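Local coordinates for CIR protein (Plasmodium chabaudi chabaudi, PDB 6ZYV) that is of unknown function but belongs to the variant PIR family of malaria parasites, and is probably carried on a membrane of the infected red blood cell, at residues C12-K17 against L67-H72; K17-L22 against I27-C32; A61-L66 against N112-H117; N169-D172 against N177-N180. The protein carries 5 engineered substitutions. All blocks are in the same frame, centred on the assembly; numbering follows the deposited sequence.

Interaction 1 (C12-K17 against L67-H72); sequences CKDIKK and LVMFEH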
loop_
_atom_site.group_PDB
_atom_site.type_symbol
_atom_site.label_atom_id
_atom_site.label_comp_id
_atom_site.label_asym_id
_atom_site.label_seq_id
_atom_site.Cartn_x
_atom_site.Cartn_y
_atom_site.Cartn_z
ATOM N N CYS A 12 2.761 2.392 -6.303
ATOM C CA CYS A 12 3.781 3.232 -5.654
ATOM C C CYS A 12 3.543 4.716 -5.917
ATOM O O CYS A 12 3.712 5.558 -5.031
ATOM C CB CYS A 12 5.189 2.801 -6.069
ATOM S SG CYS A 12 5.663 1.156 -5.474
ATOM N N LYS A 13 3.109 5.034 -7.127
ATOM C CA LYS A 13 2.800 6.395 -7.541
ATOM C C LYS A 13 1.565 6.897 -6.798
ATOM O O LYS A 13 1.578 8.001 -6.272
ATOM C CB LYS A 13 2.538 6.373 -9.065
ATOM C CG LYS A 13 2.856 7.634 -9.832
ATOM C CD LYS A 13 3.404 7.240 -11.209
ATOM C CE LYS A 13 2.951 8.103 -12.352
ATOM N NZ LYS A 13 3.522 7.602 -13.640
ATOM N N ASP A 14 0.500 6.085 -6.735
ATOM C CA ASP A 14 -0.746 6.477 -6.083
ATOM C C ASP A 14 -0.582 6.664 -4.592
ATOM O O ASP A 14 -1.093 7.641 -4.051
ATOM C CB ASP A 14 -1.876 5.477 -6.385
ATOM C CG ASP A 14 -2.218 5.363 -7.856
ATOM O OD1 ASP A 14 -1.927 6.317 -8.606
ATOM O OD2 ASP A 14 -2.734 4.292 -8.267
ATOM N N ILE A 15 0.181 5.774 -3.936
ATOM C CA ILE A 15 0.411 5.904 -2.499
ATOM C C ILE A 15 1.159 7.204 -2.201
ATOM O O ILE A 15 0.735 7.966 -1.324
ATOM C CB ILE A 15 1.114 4.649 -1.891
ATOM C CG1 ILE A 15 0.166 3.440 -1.889
ATOM C CG2 ILE A 15 1.624 4.940 -0.494
ATOM C CD1 ILE A 15 0.774 2.131 -1.453
ATOM N N LYS A 16 2.208 7.511 -2.994
ATOM C CA LYS A 16 2.928 8.773 -2.794
ATOM C C LYS A 16 2.008 9.997 -2.945
ATOM O O LYS A 16 2.050 10.929 -2.125
ATOM C CB LYS A 16 4.168 8.902 -3.695
ATOM C CG LYS A 16 4.929 10.222 -3.448
ATOM C CD LYS A 16 6.325 10.011 -2.852
ATOM C CE LYS A 16 7.169 11.270 -2.760
ATOM N NZ LYS A 16 6.557 12.259 -1.827
ATOM N N LYS A 17 1.135 9.967 -3.963
ATOM C CA LYS A 17 0.181 11.049 -4.222
ATOM C C LYS A 17 -0.745 11.273 -2.999
ATOM O O LYS A 17 -0.829 12.396 -2.494
ATOM C CB LYS A 17 -0.646 10.743 -5.496
ATOM C CG LYS A 17 -0.472 11.756 -6.620
ATOM C CD LYS A 17 -1.055 11.268 -7.975
ATOM C CE LYS A 17 -0.430 9.972 -8.502
ATOM N NZ LYS A 17 -1.251 9.315 -9.578
ATOM N N LEU A 67 -8.226 2.845 -3.357
ATOM C CA LEU A 67 -8.936 1.692 -3.890
ATOM C C LEU A 67 -9.511 1.974 -5.260
ATOM O O LEU A 67 -9.442 1.111 -6.123
ATOM C CB LEU A 67 -10.072 1.251 -2.952
ATOM C CG LEU A 67 -9.691 0.458 -1.719
ATOM C CD1 LEU A 67 -10.963 0.073 -0.936
ATOM C CD2 LEU A 67 -8.900 -0.801 -2.102
ATOM N N VAL A 68 -10.074 3.174 -5.468
ATOM C CA VAL A 68 -10.627 3.545 -6.764
ATOM C C VAL A 68 -9.499 3.572 -7.830
ATOM O O VAL A 68 -9.640 2.978 -8.899
ATOM C CB VAL A 68 -11.411 4.870 -6.682
ATOM C CG1 VAL A 68 -11.699 5.437 -8.070
ATOM C CG2 VAL A 68 -12.719 4.675 -5.912
ATOM N N MET A 69 -8.358 4.183 -7.497
ATOM C CA MET A 69 -7.218 4.244 -8.405
ATOM C C MET A 69 -6.634 2.881 -8.698
ATOM O O MET A 69 -6.275 2.631 -9.831
ATOM C CB MET A 69 -6.111 5.146 -7.838
ATOM C CG MET A 69 -6.486 6.591 -7.806
ATOM S SD MET A 69 -6.866 7.305 -9.424
ATOM C CE MET A 69 -5.266 7.101 -10.265
ATOM N N PHE A 70 -6.505 2.006 -7.693
ATOM C CA PHE A 70 -5.953 0.671 -7.890
ATOM C C PHE A 70 -6.850 -0.140 -8.829
ATOM O O PHE A 70 -6.340 -0.873 -9.671
ATOM C CB PHE A 70 -5.790 -0.094 -6.555
ATOM C CG PHE A 70 -4.742 0.419 -5.591
ATOM C CD1 PHE A 70 -3.828 1.386 -5.980
ATOM C CD2 PHE A 70 -4.701 -0.039 -4.278
ATOM C CE1 PHE A 70 -2.891 1.874 -5.082
ATOM C CE2 PHE A 70 -3.733 0.418 -3.392
ATOM C CZ PHE A 70 -2.837 1.369 -3.791
ATOM N N GLU A 71 -8.182 -0.033 -8.684
ATOM C CA GLU A 71 -9.108 -0.755 -9.563
ATOM C C GLU A 71 -8.911 -0.307 -11.050
ATOM O O GLU A 71 -9.085 -1.114 -11.959
ATOM C CB GLU A 71 -10.559 -0.517 -9.106
ATOM C CG GLU A 71 -11.607 -1.253 -9.922
ATOM C CD GLU A 71 -13.057 -0.859 -9.675
ATOM O OE1 GLU A 71 -13.324 0.306 -9.299
ATOM O OE2 GLU A 71 -13.936 -1.723 -9.882
ATOM N N HIS A 72 -8.489 0.946 -11.291
ATOM C CA HIS A 72 -8.235 1.433 -12.655
ATOM C C HIS A 72 -7.098 0.684 -13.348
ATOM O O HIS A 72 -7.008 0.738 -14.573
ATOM C CB HIS A 72 -7.870 2.919 -12.658
ATOM C CG HIS A 72 -8.951 3.823 -12.184
ATOM N ND1 HIS A 72 -10.280 3.571 -12.468
ATOM C CD2 HIS A 72 -8.857 4.991 -11.506
ATOM C CE1 HIS A 72 -10.949 4.588 -11.949
ATOM N NE2 HIS A 72 -10.132 5.453 -11.344
#
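D14 does most of the touching from segment 12-17, pressing CB and its carboxylate against M69 and F70 of segment 67-72. The two helices run nearly antiparallel, their segment axes at 160° and 10.3 Å apart at the closest, and D14 lies opposite M69 where the backbones come nearest. The tight part is at D14 OD2, which sits 3.5 Å from M69 CB and, 3.9 Å from F70 CD1, lies at the edge of the ring, near its plane. With carboxylate and ring planes only 26° apart, the oxygen meets the hydrogen-bearing rim, which probably suits its negative charge better than a ring face would. F70 has CG beside its backbone N (chi1 -68°), which carries the ring forward so that its far end also reaches I15, CZ lying 4.1 Å from CG1. The other side is looser. M69, bent at both chi2 and chi3, curls its methyl back so that CE comes within 3.8 Å of D14 OD1. That oxygen is held from its own helix by a salt bridge, K17 NZ approaching D14 OD1 at 3.2 Å nearly along the C-O bond; both K17 and M69 are partly exposed. No hydrogen bond joins the segments, so the pairing rests on shape and on this edge contact. Around it, F70 packs on Y90 and A91 of helix 81-101, I15 on W94 of that helix and on Y158 and F161 of helix 154-174, and the disulfide from C12 to C165 ties helix 8-20 to helix 154-174.

Interaction 2 (K17-L22 against I27-C32); sequences KIDDCL and IYTGVC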
loop_
_atom_site.group_PDB
_atom_site.type_symbol
_atom_site.label_atom_id
_atom_site.label_comp_id
_atom_site.label_asym_id
_atom_site.label_seq_id
_atom_site.Cartn_x
_atom_site.Cartn_y
_atom_site.Cartn_z
ATOM N N LYS A 17 1.135 9.967 -3.963
ATOM C CA LYS A 17 0.181 11.049 -4.222
ATOM C C LYS A 17 -0.745 11.273 -2.999
ATOM O O LYS A 17 -0.829 12.396 -2.494
ATOM C CB LYS A 17 -0.646 10.743 -5.496
ATOM C CG LYS A 17 -0.472 11.756 -6.620
ATOM C CD LYS A 17 -1.055 11.268 -7.975
ATOM C CE LYS A 17 -0.430 9.972 -8.502
ATOM N NZ LYS A 17 -1.251 9.315 -9.578
ATOM N N ILE A 18 -1.370 10.195 -2.469
ATOM C CA ILE A 18 -2.249 10.342 -1.322
ATOM C C ILE A 18 -1.474 10.719 -0.044
ATOM O O ILE A 18 -1.978 11.516 0.744
ATOM C CB ILE A 18 -3.215 9.140 -1.111
ATOM C CG1 ILE A 18 -4.366 9.523 -0.168
ATOM C CG2 ILE A 18 -2.499 7.889 -0.622
ATOM C CD1 ILE A 18 -5.111 10.794 -0.581
ATOM N N ASP A 19 -0.243 10.217 0.134
ATOM C CA ASP A 19 0.577 10.575 1.287
ATOM C C ASP A 19 0.801 12.088 1.381
ATOM O O ASP A 19 0.527 12.686 2.429
ATOM C CB ASP A 19 1.941 9.859 1.245
ATOM C CG ASP A 19 2.000 8.532 1.958
ATOM O OD1 ASP A 19 1.089 8.252 2.752
ATOM O OD2 ASP A 19 2.959 7.759 1.709
ATOM N N ASP A 20 1.273 12.713 0.294
ATOM C CA ASP A 20 1.526 14.147 0.298
ATOM C C ASP A 20 0.257 14.968 0.551
ATOM O O ASP A 20 0.342 16.058 1.117
ATOM C CB ASP A 20 2.197 14.566 -1.024
ATOM C CG ASP A 20 3.473 13.791 -1.331
ATOM O OD1 ASP A 20 4.084 13.250 -0.381
ATOM O OD2 ASP A 20 3.854 13.713 -2.522
ATOM N N CYS A 21 -0.916 14.445 0.192
ATOM C CA CYS A 21 -2.157 15.184 0.318
ATOM C C CYS A 21 -2.969 14.902 1.537
ATOM O O CYS A 21 -4.085 15.407 1.586
ATOM C CB CYS A 21 -3.007 14.982 -0.926
ATOM S SG CYS A 21 -2.522 16.019 -2.320
ATOM N N LEU A 22 -2.479 14.112 2.502
ATOM C CA LEU A 22 -3.322 13.735 3.631
ATOM C C LEU A 22 -3.761 14.913 4.537
ATOM O O LEU A 22 -4.767 14.783 5.240
ATOM C CB LEU A 22 -2.712 12.595 4.442
ATOM C CG LEU A 22 -3.677 11.447 4.788
ATOM C CD1 LEU A 22 -4.507 10.983 3.580
ATOM C CD2 LEU A 22 -2.935 10.282 5.357
ATOM N N ILE A 27 0.917 13.857 10.725
ATOM C CA ILE A 27 1.593 13.073 9.695
ATOM C C ILE A 27 2.051 14.012 8.592
ATOM O O ILE A 27 1.223 14.712 7.997
ATOM C CB ILE A 27 0.701 11.951 9.101
ATOM C CG1 ILE A 27 0.247 10.941 10.171
ATOM C CG2 ILE A 27 1.413 11.259 7.920
ATOM C CD1 ILE A 27 -0.699 9.858 9.627
ATOM N N TYR A 28 3.358 14.029 8.313
ATOM C CA TYR A 28 3.873 14.856 7.237
ATOM C C TYR A 28 4.880 14.114 6.399
ATOM O O TYR A 28 5.950 13.754 6.884
ATOM C CB TYR A 28 4.468 16.176 7.737
ATOM C CG TYR A 28 4.848 17.103 6.601
ATOM C CD1 TYR A 28 6.117 17.062 6.038
ATOM C CD2 TYR A 28 3.936 18.008 6.083
ATOM C CE1 TYR A 28 6.464 17.893 4.981
ATOM C CE2 TYR A 28 4.277 18.856 5.037
ATOM C CZ TYR A 28 5.543 18.795 4.488
ATOM O OH TYR A 28 5.884 19.626 3.450
ATOM N N THR A 29 4.550 13.914 5.126
ATOM C CA THR A 29 5.468 13.315 4.159
ATOM C C THR A 29 5.772 14.278 2.982
ATOM O O THR A 29 6.717 14.029 2.233
ATOM C CB THR A 29 4.966 11.955 3.653
ATOM O OG1 THR A 29 3.820 12.157 2.827
ATOM C CG2 THR A 29 4.668 10.965 4.783
ATOM N N GLY A 30 4.969 15.337 2.819
ATOM C CA GLY A 30 5.145 16.304 1.746
ATOM C C GLY A 30 3.984 17.259 1.536
ATOM O O GLY A 30 3.017 17.261 2.303
ATOM N N VAL A 31 4.086 18.092 0.482
ATOM C CA VAL A 31 3.077 19.092 0.120
ATOM C C VAL A 31 2.077 18.522 -0.876
ATOM O O VAL A 31 2.453 17.800 -1.799
ATOM C CB VAL A 31 3.714 20.406 -0.397
ATOM C CG1 VAL A 31 2.663 21.494 -0.590
ATOM C CG2 VAL A 31 4.786 20.888 0.558
ATOM N N CYS A 32 0.799 18.832 -0.670
ATOM C CA CYS A 32 -0.279 18.345 -1.508
ATOM C C CYS A 32 -0.270 18.955 -2.901
ATOM O O CYS A 32 -0.483 20.161 -3.054
ATOM C CB CYS A 32 -1.622 18.554 -0.819
ATOM S SG CYS A 32 -3.034 17.911 -1.747
#
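C21 and C32 are joined by a disulfide, SG to SG 2.0 Å, with a chi3 of 87° that makes it a right-handed bridge. The two halves enter it differently: C32 holds SG anti to its backbone N (chi1 -177°), whereas C21 keeps SG beside its N, and the two CA atoms end up 4.1 Å apart. C21 is also the residue at which the chain leaves helical geometry, so the bridge pins the loop that follows onto the end of helix 8-20, one of five disulfides bracing this all-helical PIR ectodomain. Further along the loop the side chain of T29 points at the helix. T29 OG1 stands between the backbone N and the carbonyl carbon (chi1 70°), where it lies 3.4 Å from D19 CB and donates a weak hydrogen bond to D20 OD1, also at 3.4 Å. The stronger partner of D20 OD1 is K16, by a salt bridge from one turn earlier, and D19 OD1 takes its bond from the indole NE1 of W94; the threonine is a minor, weak partner of D20. Between T29 and the disulfide the backbone itself presses on D20. V31 O sits 3.3 Å from D20 CB, and G30, fully extended in a region seldom used by residues with a side chain, brings its CA to 4.5 Å from that of D20. Here two carbonyl oxygens, D20 O and G30 O, stand 3.2 Å apart without a proton to share, while C32 N, 3.3 Å from D20 O, is angled too poorly to bond to it.

Interaction 3 (A61-L66 against N112-H117); sequences AGFIWL and NFYTNH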
loop_
_atom_site.group_PDB
_atom_site.type_symbol
_atom_site.label_atom_id
_atom_site.label_comp_id
_atom_site.label_asym_id
_atom_site.label_seq_id
_atom_site.Cartn_x
_atom_site.Cartn_y
_atom_site.Cartn_z
ATOM N N ALA A 61 -11.322 9.222 3.133
ATOM C CA ALA A 61 -11.439 9.659 1.749
ATOM C C ALA A 61 -10.198 9.274 0.933
ATOM O O ALA A 61 -10.326 8.892 -0.220
ATOM C CB ALA A 61 -11.664 11.160 1.705
ATOM N N GLY A 62 -9.020 9.362 1.553
ATOM C CA GLY A 62 -7.746 8.993 0.934
ATOM C C GLY A 62 -7.637 7.509 0.651
ATOM O O GLY A 62 -7.088 7.102 -0.370
ATOM N N PHE A 63 -8.190 6.696 1.545
ATOM C CA PHE A 63 -8.211 5.249 1.411
ATOM C C PHE A 63 -9.135 4.833 0.256
ATOM O O PHE A 63 -8.777 3.956 -0.524
ATOM C CB PHE A 63 -8.662 4.600 2.732
ATOM C CG PHE A 63 -8.793 3.099 2.671
ATOM C CD1 PHE A 63 -7.681 2.280 2.815
ATOM C CD2 PHE A 63 -10.028 2.506 2.454
ATOM C CE1 PHE A 63 -7.803 0.898 2.744
ATOM C CE2 PHE A 63 -10.148 1.132 2.386
ATOM C CZ PHE A 63 -9.031 0.336 2.524
ATOM N N ILE A 64 -10.314 5.451 0.155
ATOM C CA ILE A 64 -11.274 5.179 -0.915
ATOM C C ILE A 64 -10.705 5.642 -2.254
ATOM O O ILE A 64 -10.764 4.897 -3.233
ATOM C CB ILE A 64 -12.635 5.812 -0.605
ATOM C CG1 ILE A 64 -13.245 5.125 0.625
ATOM C CG2 ILE A 64 -13.579 5.755 -1.805
ATOM C CD1 ILE A 64 -14.363 5.913 1.221
ATOM N N TRP A 65 -10.044 6.809 -2.277
ATOM C CA TRP A 65 -9.366 7.279 -3.477
ATOM C C TRP A 65 -8.320 6.235 -3.964
ATOM O O TRP A 65 -8.303 5.922 -5.142
ATOM C CB TRP A 65 -8.712 8.649 -3.232
ATOM C CG TRP A 65 -8.046 9.218 -4.448
ATOM C CD1 TRP A 65 -8.617 9.993 -5.417
ATOM C CD2 TRP A 65 -6.679 9.042 -4.827
ATOM N NE1 TRP A 65 -7.685 10.308 -6.379
ATOM C CE2 TRP A 65 -6.491 9.711 -6.053
ATOM C CE3 TRP A 65 -5.599 8.363 -4.260
ATOM C CZ2 TRP A 65 -5.254 9.764 -6.689
ATOM C CZ3 TRP A 65 -4.390 8.377 -4.916
ATOM C CH2 TRP A 65 -4.216 9.098 -6.099
ATOM N N LEU A 66 -7.527 5.642 -3.037
ATOM C CA LEU A 66 -6.547 4.604 -3.337
ATOM C C LEU A 66 -7.179 3.417 -3.982
ATOM O O LEU A 66 -6.687 2.979 -5.001
ATOM C CB LEU A 66 -5.812 4.089 -2.074
ATOM C CG LEU A 66 -4.464 4.684 -1.699
ATOM C CD1 LEU A 66 -3.756 3.767 -0.672
ATOM C CD2 LEU A 66 -3.592 4.969 -2.951
ATOM N N ASN A 112 -11.722 -1.471 13.967
ATOM C CA ASN A 112 -12.641 -0.453 14.449
ATOM C C ASN A 112 -12.688 0.769 13.506
ATOM O O ASN A 112 -13.773 1.225 13.166
ATOM C CB ASN A 112 -12.267 -0.047 15.879
ATOM C CG ASN A 112 -13.168 1.004 16.467
ATOM O OD1 ASN A 112 -12.830 2.198 16.483
ATOM N ND2 ASN A 112 -14.355 0.593 16.918
ATOM N N PHE A 113 -11.529 1.278 13.074
ATOM C CA PHE A 113 -11.445 2.387 12.128
ATOM C C PHE A 113 -12.140 2.030 10.801
ATOM O O PHE A 113 -12.831 2.869 10.250
ATOM C CB PHE A 113 -9.967 2.796 11.870
ATOM C CG PHE A 113 -9.823 4.026 11.002
ATOM C CD1 PHE A 113 -9.804 3.923 9.622
ATOM C CD2 PHE A 113 -9.727 5.285 11.568
ATOM C CE1 PHE A 113 -9.738 5.055 8.830
ATOM C CE2 PHE A 113 -9.641 6.415 10.774
ATOM C CZ PHE A 113 -9.675 6.299 9.413
ATOM N N TYR A 114 -11.943 0.816 10.274
ATOM C CA TYR A 114 -12.563 0.411 9.011
ATOM C C TYR A 114 -14.087 0.447 9.105
ATOM O O TYR A 114 -14.740 1.031 8.243
ATOM C CB TYR A 114 -12.108 -1.000 8.587
ATOM C CG TYR A 114 -12.147 -1.211 7.084
ATOM C CD1 TYR A 114 -13.319 -1.584 6.441
ATOM C CD2 TYR A 114 -11.012 -1.037 6.309
ATOM C CE1 TYR A 114 -13.357 -1.778 5.068
ATOM C CE2 TYR A 114 -11.036 -1.240 4.937
ATOM C CZ TYR A 114 -12.215 -1.581 4.312
ATOM O OH TYR A 114 -12.209 -1.774 2.945
ATOM N N THR A 115 -14.654 -0.172 10.147
ATOM C CA THR A 115 -16.100 -0.219 10.329
ATOM C C THR A 115 -16.690 1.164 10.636
ATOM O O THR A 115 -17.735 1.518 10.093
ATOM C CB THR A 115 -16.439 -1.211 11.472
ATOM O OG1 THR A 115 -16.038 -2.551 11.151
ATOM C CG2 THR A 115 -17.891 -1.163 11.901
ATOM N N ASN A 116 -16.034 1.941 11.500
ATOM C CA ASN A 116 -16.569 3.236 11.912
ATOM C C ASN A 116 -16.223 4.430 11.029
ATOM O O ASN A 116 -16.849 5.470 11.205
ATOM C CB ASN A 116 -16.175 3.558 13.345
ATOM C CG ASN A 116 -16.762 2.612 14.357
ATOM O OD1 ASN A 116 -16.082 2.161 15.277
ATOM N ND2 ASN A 116 -18.039 2.281 14.205
ATOM N N HIS A 117 -15.230 4.331 10.138
ATOM C CA HIS A 117 -14.845 5.469 9.304
ATOM C C HIS A 117 -14.788 5.183 7.827
ATOM O O HIS A 117 -14.902 6.127 7.045
ATOM C CB HIS A 117 -13.528 6.081 9.756
ATOM C CG HIS A 117 -13.577 6.628 11.142
ATOM N ND1 HIS A 117 -14.202 7.838 11.433
ATOM C CD2 HIS A 117 -13.126 6.083 12.292
ATOM C CE1 HIS A 117 -14.093 7.988 12.746
ATOM N NE2 HIS A 117 -13.440 6.965 13.304
#
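F63 and Y114 meet ring to ring, and they alone make the contact between segment 61-66 and segment 112-117. From CB, the tyrosine side chain leaves helix 110-118 with CG anti to the backbone N (chi1 -153°), which throws the ring out across the gap toward helix 55-71. CB and CG serve as the stalk. The near side of the ring begins at Y114 CD2, still 4.5 Å from F63 CZ. The next atom makes the closest touch: Y114 CE2 lies 3.5 Å from F63 CZ and almost as near to CE2 of the same ring. Beyond it, Y114 CZ is 3.9 Å from F63 CE2. At the tip, Y114 OH passes F63 CE2 at 3.6 Å and goes on to a hydrogen bond with the hydroxyl of Y124, so the polar end of this buried side chain is satisfied while its flank stays against carbon. F63 CZ approaches the edge of the tyrosine ring, near its plane. The ring planes stand at 83° with centroids 5.5 Å apart, yet the approach to the phenylalanine ring is oblique. The two backbones remain well separated, CA to CA 10.0 Å at their nearest, and long aromatic side chains span the distance. Away from the rings, H117 O, at the end of the wider pi-type turn 114-117, accepts a hydrogen bond from S60 OG, a second link between the two helices. The F63 ring also rests on A91 and W94 of helix 81-101, while on helix 110-118 the neighbouring F113 reaches N56 and I59 of helix 55-71 and L99 of helix 81-101.

Interaction 4 (N169-D172 against N177-N180); sequences NELD and NYAN. Engineered in segment 177-180: A179 (natural residue Thr).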
loop_
_atom_site.group_PDB
_atom_site.type_symbol
_atom_site.label_atom_id
_atom_site.label_comp_id
_atom_site.label_asym_id
_atom_site.label_seq_id
_atom_site.Cartn_x
_atom_site.Cartn_y
_atom_site.Cartn_z
ATOM N N ASN A 169 10.046 4.271 -8.723
ATOM C CA ASN A 169 10.014 5.698 -9.067
ATOM C C ASN A 169 11.244 6.048 -9.894
ATOM O O ASN A 169 11.135 6.814 -10.841
ATOM C CB ASN A 169 9.969 6.575 -7.800
ATOM C CG ASN A 169 10.009 8.073 -8.072
ATOM O OD1 ASN A 169 10.866 8.811 -7.540
ATOM N ND2 ASN A 169 9.100 8.561 -8.930
ATOM N N GLU A 170 12.411 5.499 -9.542
ATOM C CA GLU A 170 13.632 5.729 -10.294
ATOM C C GLU A 170 13.513 5.169 -11.704
ATOM O O GLU A 170 13.857 5.845 -12.668
ATOM C CB GLU A 170 14.841 5.124 -9.569
ATOM C CG GLU A 170 15.306 5.927 -8.375
ATOM C CD GLU A 170 15.592 7.372 -8.727
ATOM O OE1 GLU A 170 16.458 7.606 -9.603
ATOM O OE2 GLU A 170 14.911 8.261 -8.165
ATOM N N LEU A 171 12.984 3.959 -11.830
ATOM C CA LEU A 171 12.769 3.333 -13.128
ATOM C C LEU A 171 11.781 4.156 -13.973
ATOM O O LEU A 171 11.945 4.268 -15.178
ATOM C CB LEU A 171 12.219 1.924 -12.895
ATOM C CG LEU A 171 11.822 1.146 -14.117
ATOM C CD1 LEU A 171 13.044 0.647 -14.845
ATOM C CD2 LEU A 171 10.913 0.008 -13.745
ATOM N N ASP A 172 10.772 4.737 -13.328
ATOM C CA ASP A 172 9.739 5.543 -13.956
ATOM C C ASP A 172 10.304 6.830 -14.552
ATOM O O ASP A 172 9.815 7.281 -15.587
ATOM C CB ASP A 172 8.644 5.868 -12.927
ATOM C CG ASP A 172 7.345 6.385 -13.514
ATOM O OD1 ASP A 172 7.170 6.285 -14.753
ATOM O OD2 ASP A 172 6.493 6.883 -12.731
ATOM N N ASN A 177 17.226 3.846 -18.932
ATOM C CA ASN A 177 18.575 4.121 -18.453
ATOM C C ASN A 177 18.587 4.286 -16.933
ATOM O O ASN A 177 19.047 5.309 -16.410
ATOM C CB ASN A 177 19.196 5.334 -19.152
ATOM C CG ASN A 177 20.696 5.216 -19.302
ATOM O OD1 ASN A 177 21.369 4.525 -18.523
ATOM N ND2 ASN A 177 21.256 5.873 -20.324
ATOM N N TYR A 178 18.082 3.270 -16.224
ATOM C CA TYR A 178 18.125 3.259 -14.774
ATOM C C TYR A 178 19.435 2.522 -14.486
ATOM O O TYR A 178 19.465 1.313 -14.245
ATOM C CB TYR A 178 16.868 2.570 -14.198
ATOM C CG TYR A 178 16.789 2.455 -12.689
ATOM C CD1 TYR A 178 17.649 3.169 -11.865
ATOM C CD2 TYR A 178 15.842 1.639 -12.084
ATOM C CE1 TYR A 178 17.602 3.028 -10.484
ATOM C CE2 TYR A 178 15.782 1.500 -10.706
ATOM C CZ TYR A 178 16.673 2.182 -9.910
ATOM O OH TYR A 178 16.596 2.047 -8.552
ATOM N N ALA A 179 20.539 3.276 -14.597
ATOM C CA ALA A 179 21.913 2.805 -14.429
ATOM C C ALA A 179 22.208 2.324 -13.015
ATOM O O ALA A 179 23.016 1.416 -12.836
ATOM C CB ALA A 179 22.876 3.917 -14.813
ATOM N N ASN A 180 21.542 2.899 -12.017
ATOM C CA ASN A 180 21.742 2.498 -10.635
ATOM C C ASN A 180 20.847 1.335 -10.207
ATOM O O ASN A 180 20.804 1.063 -9.010
ATOM C CB ASN A 180 21.473 3.679 -9.696
ATOM C CG ASN A 180 22.582 4.687 -9.659
ATOM O OD1 ASN A 180 23.699 4.443 -10.139
ATOM N ND2 ASN A 180 22.299 5.841 -9.076
#
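The chain folds back on itself after helix 154-174, bringing Y178, at the centre of an inverse gamma turn, to 5.6 Å from L171, CA to CA. A weak bond from N of A179, an engineered residue, to N177 O at 3.1 Å spans that turn. Y178 sets CG anti to its backbone N (chi1 179°) and lays one face of its ring against E170 and L171, near the end of the helix. E170 CB stands over that face, 3.8 Å from the ring centroid and 25° off the normal, which makes a CH-pi contact; the same atom is 3.5 Å from Y178 CZ. The backbone N of L171 lies over it too, and L171 CB touches Y178 CD2 at 3.7 Å. E170 then bends at chi2, so its carboxylate leads away from the tyrosine and OE2 forms a salt bridge with K173. L171 continues onto L222, K225 and C226 of helix 213-226, and Y178 OH hydrogen-bonds D184. The ring meets mainly carbon besides that N, and no hydrogen bond crosses between the segments, so the ring is located by shape and dispersion while its hydroxyl, tethered to helix 181-198, probably limits its movement.

In the fold
Along the chain, interactions 1 and 2 start from the same helix, 8-20, and share K17; the loop of interaction 2 falls between the two segments of interaction 1. Interactions 1 and 3 share helix 55-71 and alternate in sequence, their centres about 14 Å apart. W65 and L66 of interaction 3 pack on D14, K17 and I18, so the first three contacts are joined through these two helices, with the 27-32 loop attached to the end of the first. Interaction 4 comes last in sequence, about 33 Å from interaction 3 between centres and across the centre of the chain. A salt bridge from K13 to D172 links this outlying contact to interaction 1 in the central part of the fold.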